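Local coordinates for protein antibiotic biosynthesis monooxygenase (Rhodospirillum rubrum, PDB 4HL9) that probably acts as a monooxygenase of the antibiotic biosynthesis monooxygenase family, forming a two-chain assembly of small alpha-beta subunits, at residues Pro42-Leu47 with Gly70-Ile75. Numbering follows the deposited sequence.
Sequences PLYREL and GHFVFI
The phenol of Y44 reaches from the helix between two phenylalanines of the strand, with F72 over one of its faces and CZ of F74 at its edge, close to the ring plane. The Y44-F72 pair overlaps only in part: CE2 of Y44 stands 3.4 Å above the F72 plane, displaced toward the rim and nearest CD2, and the planes are inclined at 38°, so the rings form an oblique pair. At the CD1-CE1 edge, the F74 ring is turned 49° from the phenol and approaches with its far end, its CZ lying 3.5 Å from CE1 of Y44. One helical turn on, L47 adds an aliphatic contact, its CD2 methyl 3.7 Å from CZ of F74, the two side chains crossing at roughly a right angle. L47 leaves the helix toward the strand, and with CG anti to the backbone N (chi1 -177°) CD2 is the methyl that meets F74. F72 leaves the strand toward the helix, whereas F74 sets off across that direction and its outer ring atoms come near.

The axes of segments 42-47 and 71-75, on helix 37-52 and strand 71-78, run almost parallel, 12.0 Å apart at closest approach, a gap spanned by side chains in the layered alpha-beta arrangement of this ferredoxin-like family. L62 and Y60 of strand 59-65 and I100 of helix 91-101 extend the same core, while V116 of the second subunit packs on F72. The Y44 hydroxyl is hydrogen-bonded to OD2 of D30 on neighbouring strand 24-32, which satisfies the buried phenol oxygen and ties the ring to the sheet. Between the two segments themselves, the contact therefore rests on dispersion and hydrophobic burial, with the tyrosine's polar anchoring supplied by the adjacent strand.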
# COMPACT_ATOMS: atom_id res chain seq x y z
N PRO A 42 10.23 14.53 -11.65
CA PRO A 42 9.45 15.77 -11.81
C PRO A 42 8.00 15.53 -12.25
O PRO A 42 7.12 16.31 -11.89
CB PRO A 42 10.20 16.53 -12.93
CG PRO A 42 11.58 15.93 -12.92
CD PRO A 42 11.38 14.49 -12.59
N LEU A 43 7.79 14.49 -13.05
CA LEU A 43 6.48 14.07 -13.52
C LEU A 43 5.62 13.59 -12.34
O LEU A 43 4.48 14.02 -12.16
CB LEU A 43 6.65 12.95 -14.55
CG LEU A 43 6.97 13.25 -16.02
CD1 LEU A 43 7.68 14.56 -16.23
CD2 LEU A 43 7.65 12.08 -16.75
N TYR A 44 6.21 12.72 -11.51
CA TYR A 44 5.55 12.26 -10.28
C TYR A 44 5.20 13.44 -9.35
O TYR A 44 4.11 13.46 -8.78
CB TYR A 44 6.45 11.26 -9.54
CG TYR A 44 6.39 9.81 -10.02
CD1 TYR A 44 5.21 9.09 -10.00
CD2 TYR A 44 7.56 9.15 -10.42
CE1 TYR A 44 5.19 7.74 -10.42
CE2 TYR A 44 7.54 7.84 -10.84
CZ TYR A 44 6.37 7.13 -10.83
OH TYR A 44 6.38 5.84 -11.25
N ARG A 45 6.12 14.40 -9.19
CA ARG A 45 5.86 15.55 -8.32
C ARG A 45 4.64 16.38 -8.79
O ARG A 45 3.77 16.74 -7.97
CB ARG A 45 7.10 16.44 -8.19
CG ARG A 45 8.30 15.80 -7.50
CD ARG A 45 9.38 16.84 -7.26
NE ARG A 45 10.71 16.40 -7.68
CZ ARG A 45 11.47 15.52 -7.03
NH1 ARG A 45 11.03 14.93 -5.91
NH2 ARG A 45 12.66 15.20 -7.51
N GLU A 46 4.55 16.64 -10.09
CA GLU A 46 3.38 17.33 -10.66
C GLU A 46 2.11 16.48 -10.53
O GLU A 46 1.06 17.00 -10.18
CB GLU A 46 3.60 17.73 -12.13
CG GLU A 46 2.44 18.56 -12.72
CD GLU A 46 2.60 18.90 -14.20
OE1 GLU A 46 3.68 18.64 -14.78
OE2 GLU A 46 1.64 19.44 -14.79
N LEU A 47 2.20 15.18 -10.81
CA LEU A 47 1.05 14.28 -10.65
C LEU A 47 0.48 14.36 -9.22
O LEU A 47 -0.74 14.52 -9.02
CB LEU A 47 1.42 12.84 -11.09
CG LEU A 47 0.32 11.77 -11.06
CD1 LEU A 47 -0.88 12.18 -11.94
CD2 LEU A 47 0.84 10.36 -11.40
N GLY A 70 13.69 2.91 -8.02
CA GLY A 70 12.76 3.00 -9.14
C GLY A 70 11.40 2.38 -8.87
O GLY A 70 10.58 2.35 -9.77
N HIS A 71 11.16 1.89 -7.66
CA HIS A 71 9.89 1.19 -7.36
C HIS A 71 9.06 2.20 -6.58
O HIS A 71 9.34 2.48 -5.41
CB HIS A 71 10.12 -0.13 -6.59
CG HIS A 71 8.85 -0.83 -6.13
ND1 HIS A 71 8.83 -1.73 -5.08
CD2 HIS A 71 7.57 -0.74 -6.56
CE1 HIS A 71 7.60 -2.18 -4.90
NE2 HIS A 71 6.81 -1.59 -5.77
N PHE A 72 8.08 2.81 -7.26
CA PHE A 72 7.27 3.88 -6.65
C PHE A 72 5.93 3.33 -6.26
O PHE A 72 5.38 2.52 -7.01
CB PHE A 72 7.11 5.08 -7.60
CG PHE A 72 8.39 5.80 -7.86
CD1 PHE A 72 8.86 6.76 -6.97
CD2 PHE A 72 9.17 5.47 -8.98
CE1 PHE A 72 10.05 7.41 -7.20
CE2 PHE A 72 10.37 6.11 -9.21
CZ PHE A 72 10.81 7.08 -8.32
N VAL A 73 5.39 3.81 -5.14
CA VAL A 73 4.13 3.30 -4.61
C VAL A 73 3.21 4.47 -4.24
O VAL A 73 3.60 5.36 -3.47
CB VAL A 73 4.33 2.36 -3.40
CG1 VAL A 73 2.97 1.90 -2.82
CG2 VAL A 73 5.19 1.14 -3.80
N PHE A 74 2.02 4.46 -4.82
CA PHE A 74 0.98 5.42 -4.51
C PHE A 74 0.07 4.81 -3.46
O PHE A 74 -0.28 3.64 -3.54
CB PHE A 74 0.14 5.72 -5.76
CG PHE A 74 0.86 6.51 -6.82
CD1 PHE A 74 0.87 7.90 -6.78
CD2 PHE A 74 1.49 5.87 -7.89
CE1 PHE A 74 1.53 8.65 -7.76
CE2 PHE A 74 2.11 6.59 -8.89
CZ PHE A 74 2.14 7.98 -8.82
N ILE A 75 -0.30 5.59 -2.45
CA ILE A 75 -1.35 5.19 -1.53
C ILE A 75 -2.41 6.26 -1.62
O ILE A 75 -2.13 7.43 -1.37
CB ILE A 75 -0.84 5.08 -0.06
CG1 ILE A 75 0.15 3.93 0.10
CG2 ILE A 75 -2.03 4.84 0.89
CD1 ILE A 75 0.84 3.90 1.49